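Local coordinates for histidine-containing phosphotransfer protein 2 (Oryza sativa, PDB 1YVI), which relays phosphoryl groups between cytokinin sensor histidine kinases and B-type response regulators in a multistep His-to-Asp phosphorelay, acting as a positive regulator of cytokinin signalling, at residues Leu49-Ala54 with Asn129-Met134; Arg56-Ile61 with Ala118-Asp123; Asp73-Tyr78 with Gln103-Lys108. All coordinates share one frame; numbering follows the deposited sequence.

Contact 1. Residues Leu49-Ala54 with Asn129-Met134; sequences LFCDDA and NKFQTM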
ATOM      1  N   LEU A  49      -2.640  -9.716  -0.381  1.00 14.52           N
ATOM      2  CA  LEU A  49      -1.863  -9.755  -1.615  1.00 14.57           C
ATOM      3  C   LEU A  49      -1.172  -8.412  -1.883  1.00 13.10           C
ATOM      4  O   LEU A  49      -0.027  -8.371  -2.274  1.00 14.28           O
ATOM      5  CB  LEU A  49      -2.802 -10.097  -2.773  1.00 14.70           C
ATOM      6  CG  LEU A  49      -2.248 -10.337  -4.172  1.00 26.89           C
ATOM      7  CD1 LEU A  49      -1.062 -11.344  -4.186  1.00 21.84           C
ATOM      8  CD2 LEU A  49      -3.430 -10.821  -5.046  1.00 21.14           C
ATOM      9  N   PHE A  50      -1.868  -7.315  -1.649  1.00 13.66           N
ATOM     10  CA  PHE A  50      -1.249  -6.014  -1.852  1.00 15.50           C
ATOM     11  C   PHE A  50      -0.011  -5.844  -0.940  1.00 12.88           C
ATOM     12  O   PHE A  50       1.051  -5.375  -1.397  1.00 16.07           O
ATOM     13  CB  PHE A  50      -2.222  -4.904  -1.551  1.00 11.54           C
ATOM     14  CG  PHE A  50      -1.565  -3.562  -1.540  1.00 16.60           C
ATOM     15  CD1 PHE A  50      -1.176  -2.981  -2.740  1.00 13.40           C
ATOM     16  CD2 PHE A  50      -1.234  -2.941  -0.327  1.00 14.78           C
ATOM     17  CE1 PHE A  50      -0.512  -1.731  -2.774  1.00 20.12           C
ATOM     18  CE2 PHE A  50      -0.578  -1.682  -0.358  1.00 20.05           C
ATOM     19  CZ  PHE A  50      -0.259  -1.081  -1.613  1.00 15.75           C
ATOM     20  N   CYS A  51      -0.149  -6.201   0.334  1.00 14.32           N
ATOM     21  CA  CYS A  51       0.995  -6.098   1.273  1.00 14.72           C
ATOM     22  C   CYS A  51       2.208  -6.914   0.756  1.00 17.19           C
ATOM     23  O   CYS A  51       3.347  -6.393   0.685  1.00 16.69           O
ATOM     24  CB  CYS A  51       0.574  -6.514   2.683  1.00 16.41           C
ATOM     25  SG  CYS A  51      -0.467  -5.223   3.470  1.00 18.80           S
ATOM     26  N   ASP A  52       1.949  -8.168   0.372  1.00 14.01           N
ATOM     27  CA  ASP A  52       2.971  -9.058  -0.228  1.00 14.59           C
ATOM     28  C   ASP A  52       3.592  -8.432  -1.453  1.00 12.95           C
ATOM     29  O   ASP A  52       4.825  -8.341  -1.557  1.00 14.47           O
ATOM     30  CB  ASP A  52       2.361 -10.419  -0.649  1.00 15.81           C
ATOM     31  CG  ASP A  52       1.932 -11.281   0.549  1.00 29.90           C
ATOM     32  OD1 ASP A  52       2.317 -10.923   1.690  1.00 32.66           O
ATOM     33  OD2 ASP A  52       1.212 -12.330   0.334  1.00 42.59           O
ATOM     34  N   ASP A  53       2.757  -7.985  -2.390  1.00 14.68           N
ATOM     35  CA  ASP A  53       3.254  -7.474  -3.680  1.00 15.90           C
ATOM     36  C   ASP A  53       4.045  -6.198  -3.522  1.00 15.70           C
ATOM     37  O   ASP A  53       5.039  -6.015  -4.202  1.00 16.75           O
ATOM     38  CB  ASP A  53       2.089  -7.052  -4.613  1.00 19.74           C
ATOM     39  CG  ASP A  53       1.555  -8.180  -5.418  1.00 26.66           C
ATOM     40  OD1 ASP A  53       2.207  -9.250  -5.408  1.00 26.84           O
ATOM     41  OD2 ASP A  53       0.457  -8.013  -6.040  1.00 24.61           O
ATOM     42  N   ALA A  54       3.533  -5.262  -2.722  1.00 11.54           N
ATOM     43  CA  ALA A  54       4.249  -3.981  -2.474  1.00 14.24           C
ATOM     44  C   ALA A  54       5.574  -4.245  -1.839  1.00 15.44           C
ATOM     45  O   ALA A  54       6.562  -3.684  -2.236  1.00 16.12           O
ATOM     46  CB  ALA A  54       3.439  -3.069  -1.554  1.00 15.18           C
ATOM     47  N   ASN A 129       0.448  -1.223   8.818  1.00 10.64           N
ATOM     48  CA  ASN A 129       0.090  -1.317  10.224  1.00 10.87           C
ATOM     49  C   ASN A 129      -1.434  -1.444  10.362  1.00 12.52           C
ATOM     50  O   ASN A 129      -1.955  -2.329  11.055  1.00 12.48           O
ATOM     51  CB  ASN A 129       0.534  -0.035  10.943  1.00 11.37           C
ATOM     52  CG  ASN A 129      -0.028   0.052  12.353  1.00 13.76           C
ATOM     53  OD1 ASN A 129      -1.058   0.648  12.581  1.00 13.32           O
ATOM     54  ND2 ASN A 129       0.632  -0.609  13.290  1.00 11.58           N
ATOM     55  N   LYS A 130      -2.147  -0.526   9.746  1.00 13.34           N
ATOM     56  CA  LYS A 130      -3.631  -0.504   9.891  1.00 11.05           C
ATOM     57  C   LYS A 130      -4.241  -1.738   9.217  1.00 14.02           C
ATOM     58  O   LYS A 130      -5.150  -2.366   9.764  1.00 12.12           O
ATOM     59  CB  LYS A 130      -4.160   0.790   9.235  1.00 14.96           C
ATOM     60  CG  LYS A 130      -3.712   2.051   9.922  1.00 17.28           C
ATOM     61  CD  LYS A 130      -4.074   2.032  11.400  1.00 19.99           C
ATOM     62  CE  LYS A 130      -3.578   3.320  12.136  1.00 25.09           C
ATOM     63  NZ  LYS A 130      -2.133   3.258  12.481  1.00 21.29           N
ATOM     64  N   PHE A 131      -3.721  -2.109   8.036  1.00 12.97           N
ATOM     65  CA  PHE A 131      -4.170  -3.337   7.354  1.00 14.59           C
ATOM     66  C   PHE A 131      -3.995  -4.569   8.183  1.00 13.32           C
ATOM     67  O   PHE A 131      -4.852  -5.392   8.172  1.00 13.21           O
ATOM     68  CB  PHE A 131      -3.486  -3.592   6.003  1.00 13.52           C
ATOM     69  CG  PHE A 131      -3.983  -2.706   4.869  1.00 10.78           C
ATOM     70  CD1 PHE A 131      -5.234  -2.088   4.900  1.00 13.46           C
ATOM     71  CD2 PHE A 131      -3.194  -2.578   3.702  1.00 17.23           C
ATOM     72  CE1 PHE A 131      -5.684  -1.320   3.798  1.00 16.95           C
ATOM     73  CE2 PHE A 131      -3.656  -1.863   2.582  1.00 12.50           C
ATOM     74  CZ  PHE A 131      -4.883  -1.196   2.635  1.00 14.19           C
ATOM     75  N   GLN A 132      -2.884  -4.714   8.884  1.00 12.20           N
ATOM     76  CA  GLN A 132      -2.653  -5.913   9.660  1.00 12.84           C
ATOM     77  C   GLN A 132      -3.634  -6.012  10.844  1.00 13.42           C
ATOM     78  O   GLN A 132      -4.183  -7.058  11.117  1.00 13.96           O
ATOM     79  CB  GLN A 132      -1.208  -5.917  10.192  1.00 16.57           C
ATOM     80  CG  GLN A 132      -0.153  -6.180   9.085  1.00 13.45           C
ATOM     81  CD  GLN A 132      -0.397  -7.465   8.346  1.00 21.34           C
ATOM     82  OE1 GLN A 132      -0.401  -8.497   8.964  1.00 20.28           O
ATOM     83  NE2 GLN A 132      -0.602  -7.401   7.016  1.00 22.57           N
ATOM     84  N   THR A 133      -3.850  -4.902  11.523  1.00 11.74           N
ATOM     85  CA  THR A 133      -4.892  -4.808  12.577  1.00 13.16           C
ATOM     86  C   THR A 133      -6.290  -5.143  11.984  1.00 14.00           C
ATOM     87  O   THR A 133      -7.057  -5.896  12.592  1.00 15.54           O
ATOM     88  CB  THR A 133      -4.872  -3.400  13.221  1.00 15.12           C
ATOM     89  OG1 THR A 133      -3.551  -3.125  13.777  1.00 12.80           O
ATOM     90  CG2 THR A 133      -5.930  -3.278  14.329  1.00 19.25           C
ATOM     91  N   MET A 134      -6.610  -4.598  10.814  1.00 15.92           N
ATOM     92  CA  MET A 134      -7.893  -4.896  10.116  1.00 14.99           C
ATOM     93  C   MET A 134      -8.033  -6.388   9.886  1.00 18.02           C
ATOM     94  O   MET A 134      -9.096  -6.974  10.169  1.00 20.07           O
ATOM     95  CB  MET A 134      -7.966  -4.129   8.785  1.00 15.25           C
ATOM     96  CG  MET A 134      -9.277  -4.278   8.068  1.00 16.16           C
ATOM     97  SD  MET A 134      -9.063  -3.850   6.321  1.00 18.74           S
ATOM     98  CE  MET A 134      -8.584  -5.413   5.671  1.00 14.00           C
TER
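The thiol sulfur of Cys51 is approached by two residues of the helix opposite: Phe131 presents CD2 to Cys51 SG at 3.8 Å, and the amide nitrogen NE2 of Gln132 lies at 4.2 Å from the same SG. The first is a sulfur-aromatic contact at the ring edge. Cys51 SG stands 5.2 Å from the centroid of the Phe131 ring and 78° off the ring normal, so the sulfur meets the rim C-H groups and not the pi face. The Gln132 approach is too long to count as more than a loose polar neighbour; its chain bends at chi2, which brings the amide nearer to Cys51 than its first bond alone would. Gln132 is partly exposed, whereas the other three touching residues are buried. One atom further round its edge, Phe131 uses CE2 to reach CD2 of Phe50 at 3.9 Å. The two phenylalanine side chains cross at about a right angle, and CE2 comes to the Phe50 ring obliquely.

Both segments belong to the four-helix bundle of the HPt domain, joining helix 42-65 to helix 110-142. The axes of the two short segments run roughly antiparallel, at 145°, and approach to 11.3 Å, a wide spacing that two aromatic side chains can bridge. Torsions set up the meeting from each side: Phe50 has CG anti to the backbone N (chi1 171°), whereas Phe131 holds CG beside its own N. Within its own helix, Phe50 has Ala54 CB over one ring face, 4.2 Å above the plane and displaced toward the rim. Ser85, Ser86 and Val89 of helix 72-89 also touch Phe50, while Phe131 rests on Met17 of helix 2-19 and on Val47.

Contact 2. Residues Arg56-Ile61 with Ala118-Asp123; sequences RIINEI and AVVRND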
ATOM      1  N   ARG A  56       7.375  -6.927  -1.997  1.00  9.79           N
ATOM      2  CA  ARG A  56       8.207  -7.520  -3.052  1.00 12.86           C
ATOM      3  C   ARG A  56       8.760  -6.465  -4.000  1.00 13.32           C
ATOM      4  O   ARG A  56       9.956  -6.500  -4.397  1.00 13.52           O
ATOM      5  CB  ARG A  56       7.376  -8.527  -3.873  1.00 12.61           C
ATOM      6  CG  ARG A  56       8.171  -9.236  -4.913  1.00 17.12           C
ATOM      7  CD  ARG A  56       7.342 -10.159  -5.783  1.00 17.81           C
ATOM      8  NE  ARG A  56       6.110  -9.522  -6.258  1.00 26.86           N
ATOM      9  CZ  ARG A  56       6.019  -8.795  -7.363  1.00 30.20           C
ATOM     10  NH1 ARG A  56       7.076  -8.582  -8.149  1.00 30.62           N
ATOM     11  NH2 ARG A  56       4.856  -8.280  -7.680  1.00 32.21           N
ATOM     12  N   ILE A  57       7.907  -5.554  -4.451  1.00 11.12           N
ATOM     13  CA  ILE A  57       8.363  -4.532  -5.392  1.00 10.37           C
ATOM     14  C   ILE A  57       9.342  -3.542  -4.746  1.00 11.51           C
ATOM     15  O   ILE A  57      10.272  -3.087  -5.387  1.00 13.13           O
ATOM     16  CB  ILE A  57       7.139  -3.741  -5.979  1.00 14.89           C
ATOM     17  CG1 ILE A  57       6.332  -4.614  -6.928  1.00 13.56           C
ATOM     18  CG2 ILE A  57       7.599  -2.474  -6.781  1.00 11.09           C
ATOM     19  CD1 ILE A  57       4.865  -4.160  -7.051  1.00 22.37           C
ATOM     20  N   ILE A  58       9.029  -3.089  -3.544  1.00 10.87           N
ATOM     21  CA  ILE A  58       9.955  -2.196  -2.810  1.00 14.93           C
ATOM     22  C   ILE A  58      11.340  -2.869  -2.753  1.00 15.65           C
ATOM     23  O   ILE A  58      12.369  -2.248  -3.051  1.00 15.65           O
ATOM     24  CB  ILE A  58       9.434  -1.909  -1.382  1.00 12.21           C
ATOM     25  CG1 ILE A  58       8.198  -0.980  -1.487  1.00 14.19           C
ATOM     26  CG2 ILE A  58      10.596  -1.361  -0.463  1.00 11.72           C
ATOM     27  CD1 ILE A  58       7.407  -0.759  -0.218  1.00 13.53           C
ATOM     28  N   ASN A  59      11.363  -4.161  -2.413  1.00 16.25           N
ATOM     29  CA  ASN A  59      12.645  -4.881  -2.331  1.00 14.15           C
ATOM     30  C   ASN A  59      13.304  -5.016  -3.678  1.00 13.43           C
ATOM     31  O   ASN A  59      14.523  -4.906  -3.758  1.00 16.57           O
ATOM     32  CB  ASN A  59      12.461  -6.253  -1.722  1.00 16.37           C
ATOM     33  CG  ASN A  59      12.065  -6.184  -0.261  1.00 23.82           C
ATOM     34  OD1 ASN A  59      12.392  -5.232   0.434  1.00 27.46           O
ATOM     35  ND2 ASN A  59      11.385  -7.234   0.219  1.00 33.13           N
ATOM     36  N   GLU A  60      12.537  -5.198  -4.761  1.00 12.30           N
ATOM     37  CA  GLU A  60      13.157  -5.233  -6.115  1.00 12.38           C
ATOM     38  C   GLU A  60      13.760  -3.887  -6.520  1.00 13.84           C
ATOM     39  O   GLU A  60      14.807  -3.832  -7.183  1.00 13.23           O
ATOM     40  CB  GLU A  60      12.170  -5.660  -7.237  1.00 14.05           C
ATOM     41  CG  GLU A  60      11.546  -7.014  -7.057  1.00 17.97           C
ATOM     42  CD  GLU A  60      12.429  -8.202  -7.434  1.00 35.17           C
ATOM     43  OE1 GLU A  60      13.628  -8.007  -7.762  1.00 30.02           O
ATOM     44  OE2 GLU A  60      11.897  -9.350  -7.397  1.00 36.74           O
ATOM     45  N   ILE A  61      13.038  -2.812  -6.244  1.00 13.45           N
ATOM     46  CA  ILE A  61      13.592  -1.481  -6.473  1.00 12.15           C
ATOM     47  C   ILE A  61      14.892  -1.257  -5.664  1.00 14.26           C
ATOM     48  O   ILE A  61      15.897  -0.808  -6.236  1.00 12.51           O
ATOM     49  CB  ILE A  61      12.588  -0.393  -6.106  1.00  9.31           C
ATOM     50  CG1 ILE A  61      11.378  -0.442  -7.103  1.00 12.85           C
ATOM     51  CG2 ILE A  61      13.218   1.027  -6.286  1.00 10.74           C
ATOM     52  CD1 ILE A  61      10.125   0.324  -6.545  1.00  9.39           C
ATOM     53  N   ALA A 118      12.732   5.443   0.539  1.00  9.20           N
ATOM     54  CA  ALA A 118      12.527   5.511   1.990  1.00 11.11           C
ATOM     55  C   ALA A 118      11.142   6.091   2.338  1.00 10.51           C
ATOM     56  O   ALA A 118      10.477   5.606   3.261  1.00  9.97           O
ATOM     57  CB  ALA A 118      13.659   6.332   2.661  1.00 12.83           C
ATOM     58  N   VAL A 119      10.696   7.133   1.613  1.00 12.37           N
ATOM     59  CA  VAL A 119       9.347   7.682   1.832  1.00 12.78           C
ATOM     60  C   VAL A 119       8.278   6.616   1.437  1.00  7.98           C
ATOM     61  O   VAL A 119       7.203   6.495   2.091  1.00 13.17           O
ATOM     62  CB  VAL A 119       9.130   9.073   1.061  1.00 15.38           C
ATOM     63  CG1 VAL A 119       7.711   9.626   1.290  1.00 13.22           C
ATOM     64  CG2 VAL A 119      10.274  10.164   1.463  1.00 10.57           C
ATOM     65  N   VAL A 120       8.536   5.895   0.348  1.00  9.16           N
ATOM     66  CA  VAL A 120       7.612   4.803  -0.032  1.00 10.44           C
ATOM     67  C   VAL A 120       7.468   3.830   1.151  1.00 12.16           C
ATOM     68  O   VAL A 120       6.353   3.413   1.543  1.00 11.73           O
ATOM     69  CB  VAL A 120       8.034   4.077  -1.308  1.00  9.58           C
ATOM     70  CG1 VAL A 120       7.134   2.758  -1.546  1.00  9.44           C
ATOM     71  CG2 VAL A 120       7.937   5.008  -2.550  1.00  8.75           C
ATOM     72  N   ARG A 121       8.585   3.507   1.782  1.00 12.49           N
ATOM     73  CA  ARG A 121       8.523   2.572   2.890  1.00 11.57           C
ATOM     74  C   ARG A 121       7.727   3.205   4.024  1.00 12.67           C
ATOM     75  O   ARG A 121       6.851   2.547   4.604  1.00 14.60           O
ATOM     76  CB  ARG A 121       9.930   2.260   3.370  1.00 12.19           C
ATOM     77  CG  ARG A 121      10.614   1.200   2.557  1.00 14.42           C
ATOM     78  CD  ARG A 121      11.898   0.720   3.311  1.00 16.00           C
ATOM     79  NE  ARG A 121      12.661  -0.076   2.370  1.00 18.00           N
ATOM     80  CZ  ARG A 121      13.646   0.403   1.591  1.00 26.43           C
ATOM     81  NH1 ARG A 121      14.025   1.671   1.691  1.00 18.89           N
ATOM     82  NH2 ARG A 121      14.277  -0.420   0.751  1.00 24.47           N
ATOM     83  N   ASN A 122       7.991   4.494   4.315  1.00 10.33           N
ATOM     84  CA  ASN A 122       7.250   5.191   5.426  1.00  7.51           C
ATOM     85  C   ASN A 122       5.732   5.058   5.206  1.00 11.80           C
ATOM     86  O   ASN A 122       4.999   4.628   6.111  1.00 12.64           O
ATOM     87  CB  ASN A 122       7.637   6.669   5.491  1.00 10.95           C
ATOM     88  CG  ASN A 122       9.096   6.861   5.933  1.00 15.34           C
ATOM     89  OD1 ASN A 122       9.765   5.896   6.324  1.00 11.73           O
ATOM     90  ND2 ASN A 122       9.585   8.098   5.847  1.00 16.63           N
ATOM     91  N   ASP A 123       5.274   5.421   4.009  1.00 12.36           N
ATOM     92  CA  ASP A 123       3.826   5.393   3.693  1.00 15.47           C
ATOM     93  C   ASP A 123       3.281   3.965   3.641  1.00 14.73           C
ATOM     94  O   ASP A 123       2.179   3.715   4.098  1.00 14.56           O
ATOM     95  CB  ASP A 123       3.571   6.086   2.335  1.00 15.11           C
ATOM     96  CG  ASP A 123       3.743   7.639   2.417  1.00 14.09           C
ATOM     97  OD1 ASP A 123       3.475   8.275   3.475  1.00 17.86           O
ATOM     98  OD2 ASP A 123       4.112   8.200   1.396  1.00 25.59           O
TER
HETATM   99  O   HOH W   1      13.912  -3.018   0.807  1.00 34.58           O
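The guanidinium group of Arg121 has a water at its edge, in plane, and the methyl CG2 of Ile58 approaching obliquely. The water accepts from Arg121 NH2 at 2.6 Å. Ile58 CG2 lies 3.7 Å from Arg121 NE. The same water donates to OD1 of Asn59 at 2.7 Å, so the side-chain amide of Asn59 and the guanidinium of the other helix are joined through a single solvent molecule. Arg121 gets there by staying extended from CG to NE, which also lays its aliphatic part against Ile58, with Arg121 CG 4.0 Å from Ile58 CG2.

On its other branch Ile58 faces Val120. CD1 of Ile58 is 3.8 Å from Val120 CG1, and the two side chains slide past each other in opposite directions. The branching at CB explains the division of labour: with chi1 at -71°, CG1 sits beside the backbone N and carries CD1 to the valine, leaving CG2 for the arginine. Replacing Ile58 by an alanine takes away both branches and would probably open a gap beside Val120 CG1 and leave the Arg121 side chain freer to turn.

Ile58 also touches Phe124, and Val120 packs on Leu82 of helix 72-89 and on Phe101 of helix 92-106, so the pair belongs to the interior of the HPt four-helix bundle. Between the two segments, then, the polar link depends on a retained water, while the direct grip comes from van der Waals contact of Ile58 with Val120 and Arg121.

Contact 3. Residues Asp73-Tyr78 with Gln103-Lys108; sequences DKVDAY and QFCQDK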
ATOM      1  N   ASP A  73      15.296   3.085 -16.145  1.00 13.44           N
ATOM      2  CA  ASP A  73      14.045   2.753 -16.840  1.00 16.74           C
ATOM      3  C   ASP A  73      13.280   1.661 -16.107  1.00 14.01           C
ATOM      4  O   ASP A  73      12.071   1.749 -16.019  1.00 15.89           O
ATOM      5  CB  ASP A  73      14.329   2.247 -18.246  1.00 16.92           C
ATOM      6  CG  ASP A  73      14.867   3.323 -19.152  1.00 23.58           C
ATOM      7  OD1 ASP A  73      14.515   4.512 -19.000  1.00 29.60           O
ATOM      8  OD2 ASP A  73      15.565   2.935 -20.076  1.00 31.64           O
ATOM      9  N   LYS A  74      14.007   0.686 -15.545  1.00 12.10           N
ATOM     10  CA  LYS A  74      13.415  -0.416 -14.802  1.00 13.84           C
ATOM     11  C   LYS A  74      12.956   0.008 -13.401  1.00 13.44           C
ATOM     12  O   LYS A  74      11.867  -0.373 -12.935  1.00 13.25           O
ATOM     13  CB  LYS A  74      14.375  -1.610 -14.756  1.00 15.69           C
ATOM     14  CG  LYS A  74      13.680  -2.919 -14.318  1.00 19.90           C
ATOM     15  CD  LYS A  74      14.667  -4.111 -14.395  1.00 20.14           C
ATOM     16  CE  LYS A  74      14.008  -5.426 -13.876  1.00 27.90           C
ATOM     17  NZ  LYS A  74      14.805  -6.647 -14.296  1.00 29.43           N
ATOM     18  N   VAL A  75      13.734   0.851 -12.738  1.00 11.36           N
ATOM     19  CA  VAL A  75      13.201   1.518 -11.547  1.00  9.62           C
ATOM     20  C   VAL A  75      11.873   2.206 -11.779  1.00  9.95           C
ATOM     21  O   VAL A  75      10.909   2.058 -11.008  1.00 13.00           O
ATOM     22  CB  VAL A  75      14.278   2.515 -10.952  1.00 13.99           C
ATOM     23  CG1 VAL A  75      13.715   3.217  -9.657  1.00 16.01           C
ATOM     24  CG2 VAL A  75      15.591   1.714 -10.636  1.00 11.03           C
ATOM     25  N   ASP A  76      11.813   3.000 -12.818  1.00  9.55           N
ATOM     26  CA  ASP A  76      10.635   3.781 -13.138  1.00 13.64           C
ATOM     27  C   ASP A  76       9.462   2.809 -13.402  1.00 11.71           C
ATOM     28  O   ASP A  76       8.344   3.012 -12.917  1.00 13.86           O
ATOM     29  CB  ASP A  76      10.994   4.596 -14.384  1.00 13.46           C
ATOM     30  CG  ASP A  76      10.132   5.813 -14.600  1.00 17.90           C
ATOM     31  OD1 ASP A  76       9.209   6.120 -13.835  1.00 19.55           O
ATOM     32  OD2 ASP A  76      10.376   6.480 -15.625  1.00 17.23           O
ATOM     33  N   ALA A  77       9.713   1.767 -14.186  1.00 12.25           N
ATOM     34  CA  ALA A  77       8.678   0.724 -14.451  1.00 14.53           C
ATOM     35  C   ALA A  77       8.186   0.077 -13.151  1.00 11.03           C
ATOM     36  O   ALA A  77       6.999  -0.112 -13.036  1.00 11.36           O
ATOM     37  CB  ALA A  77       9.225  -0.359 -15.383  1.00 10.29           C
ATOM     38  N   TYR A  78       9.085  -0.312 -12.212  1.00  9.89           N
ATOM     39  CA  TYR A  78       8.631  -0.885 -10.920  1.00 14.90           C
ATOM     40  C   TYR A  78       7.828   0.091 -10.077  1.00 13.30           C
ATOM     41  O   TYR A  78       6.822  -0.274  -9.461  1.00 12.29           O
ATOM     42  CB  TYR A  78       9.787  -1.353 -10.048  1.00 11.13           C
ATOM     43  CG  TYR A  78      10.193  -2.780 -10.325  1.00 19.21           C
ATOM     44  CD1 TYR A  78       9.346  -3.844 -10.045  1.00 23.78           C
ATOM     45  CD2 TYR A  78      11.442  -3.061 -10.789  1.00 26.96           C
ATOM     46  CE1 TYR A  78       9.759  -5.174 -10.270  1.00 26.51           C
ATOM     47  CE2 TYR A  78      11.854  -4.363 -11.030  1.00 33.32           C
ATOM     48  CZ  TYR A  78      11.020  -5.412 -10.739  1.00 25.94           C
ATOM     49  OH  TYR A  78      11.464  -6.660 -11.056  1.00 31.41           O
ATOM     50  N   GLN A 103      10.424  11.578 -11.188  1.00 16.27           N
ATOM     51  CA  GLN A 103      11.364  12.677 -11.478  1.00 18.08           C
ATOM     52  C   GLN A 103      12.834  12.250 -11.209  1.00 13.41           C
ATOM     53  O   GLN A 103      13.711  12.595 -11.975  1.00 18.09           O
ATOM     54  CB  GLN A 103      11.004  13.919 -10.671  1.00 17.06           C
ATOM     55  CG  GLN A 103      11.884  15.117 -10.989  1.00 20.75           C
ATOM     56  CD  GLN A 103      11.708  15.578 -12.405  1.00 25.45           C
ATOM     57  OE1 GLN A 103      10.591  15.841 -12.823  1.00 30.99           O
ATOM     58  NE2 GLN A 103      12.815  15.688 -13.159  1.00 23.22           N
ATOM     59  N   PHE A 104      13.072  11.534 -10.121  1.00 13.45           N
ATOM     60  CA  PHE A 104      14.420  11.023  -9.782  1.00 14.43           C
ATOM     61  C   PHE A 104      14.943  10.025 -10.788  1.00 16.83           C
ATOM     62  O   PHE A 104      16.145   9.932 -10.989  1.00 15.11           O
ATOM     63  CB  PHE A 104      14.452  10.506  -8.348  1.00 10.82           C
ATOM     64  CG  PHE A 104      13.819  11.465  -7.377  1.00 12.78           C
ATOM     65  CD1 PHE A 104      14.325  12.801  -7.258  1.00 17.40           C
ATOM     66  CD2 PHE A 104      12.722  11.103  -6.642  1.00 12.56           C
ATOM     67  CE1 PHE A 104      13.723  13.697  -6.426  1.00 17.17           C
ATOM     68  CE2 PHE A 104      12.088  12.022  -5.782  1.00 15.20           C
ATOM     69  CZ  PHE A 104      12.604  13.333  -5.678  1.00 15.01           C
ATOM     70  N   CYS A 105      14.043   9.265 -11.425  1.00 20.32           N
ATOM     71  CA  CYS A 105      14.427   8.373 -12.561  1.00 16.17           C
ATOM     72  C   CYS A 105      14.800   9.165 -13.776  1.00 19.10           C
ATOM     73  O   CYS A 105      15.816   8.892 -14.397  1.00 17.43           O
ATOM     74  CB  CYS A 105      13.284   7.426 -12.922  1.00 16.58           C
ATOM     75  SG  CYS A 105      12.967   6.251 -11.600  1.00 16.07           S
ATOM     76  N   GLN A 106      14.023  10.205 -14.068  1.00 18.90           N
ATOM     77  CA  GLN A 106      14.365  11.116 -15.149  1.00 19.95           C
ATOM     78  C   GLN A 106      15.668  11.860 -14.908  1.00 19.32           C
ATOM     79  O   GLN A 106      16.432  12.085 -15.847  1.00 15.92           O
ATOM     80  CB  GLN A 106      13.243  12.130 -15.362  1.00 24.71           C
ATOM     81  CG  GLN A 106      13.701  13.313 -16.218  1.00 33.13           C
ATOM     82  CD  GLN A 106      12.559  14.104 -16.821  1.00 42.42           C
ATOM     83  OE1 GLN A 106      11.703  14.648 -16.112  1.00 42.92           O
ATOM     84  NE2 GLN A 106      12.543  14.175 -18.154  1.00 46.65           N
ATOM     85  N   ASP A 107      15.926  12.257 -13.655  1.00 17.21           N
ATOM     86  CA  ASP A 107      17.190  12.925 -13.285  1.00 15.26           C
ATOM     87  C   ASP A 107      18.340  11.951 -13.244  1.00 17.14           C
ATOM     88  O   ASP A 107      19.502  12.350 -13.060  1.00 17.44           O
ATOM     89  CB  ASP A 107      17.081  13.571 -11.882  1.00 15.41           C
ATOM     90  CG  ASP A 107      16.136  14.769 -11.851  1.00 18.39           C
ATOM     91  OD1 ASP A 107      15.697  15.223 -12.939  1.00 17.18           O
ATOM     92  OD2 ASP A 107      15.792  15.220 -10.733  1.00 20.64           O
ATOM     93  N   LYS A 108      18.027  10.665 -13.345  1.00 14.43           N
ATOM     94  CA  LYS A 108      19.013   9.619 -13.187  1.00 13.42           C
ATOM     95  C   LYS A 108      19.827   9.799 -11.885  1.00 16.87           C
ATOM     96  O   LYS A 108      21.046   9.789 -11.881  1.00 14.37           O
ATOM     97  CB  LYS A 108      19.922   9.531 -14.401  1.00 18.11           C
ATOM     98  CG  LYS A 108      19.133   9.260 -15.712  1.00 19.71           C
ATOM     99  CD  LYS A 108      20.108   9.247 -16.887  1.00 31.61           C
ATOM    100  CE  LYS A 108      19.520   8.608 -18.107  1.00 39.95           C
ATOM    101  NZ  LYS A 108      20.625   8.003 -18.943  1.00 47.38           N
TER
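Helices 72-89 and 92-106 follow each other in the chain as an antiparallel hairpin of the HPt four-helix bundle, and this contact joins their ends away from the connecting turn. Cys105 is its centre: the CA atoms of Asp76 and Cys105 are 6.0 Å apart, a close approach consistent with the small side chain of Cys105. Cys105 SG reaches CG1 of Val75 at 3.7 Å and lies 3.8 Å from CB of Asp76. The sulfur sits beside the backbone N of Cys105 (chi1 -67°), the setting that turns it toward helix 72-89. Asp76 offers its methylene to the sulfur, while the Asp76 carboxylate carbon CG lies 3.9 Å from Cys105 CB.

The charged end of Asp76 is held from outside the two segments, by the residue preceding 103-108: OD1 makes a salt bridge with NE of Arg102. Cys105 also touches Cys113 of helix 110-142, which extends the contact to a third helix.

Just beyond, the chain leaves helical geometry at Lys108 with a positive phi, and two bonds back into the last turn make a Schellman motif. In that turn the side chain of Gln103 reaches along the helix, and its NE2 donates to OD1 of Asp107 at 2.9 Å, 40° out of the carboxylate plane.

Contacts 1 and 2 lie in succession along the same helix pair, 42-65 with 110-142, their centres about 13 Å apart. Contact 3 joins the two helices that come between these in the chain, 72-89 and 92-106, with its centre about 14 Å from that of contact 2 and about 25 Å from that of contact 1. In sequence the contacts are concentric: 49-54 and 129-134 are outermost, 56-61 and 118-123 lie within, and 73-78 and 103-108 are innermost. Contacts 2 and 3 also meet directly, Ile61 CG1 lying 3.5 Å from Tyr78 CB. This touch of helix 42-65 on helix 72-89, which carries His80, the predicted phosphohistidine, joins the two pairs within the HPt bundle.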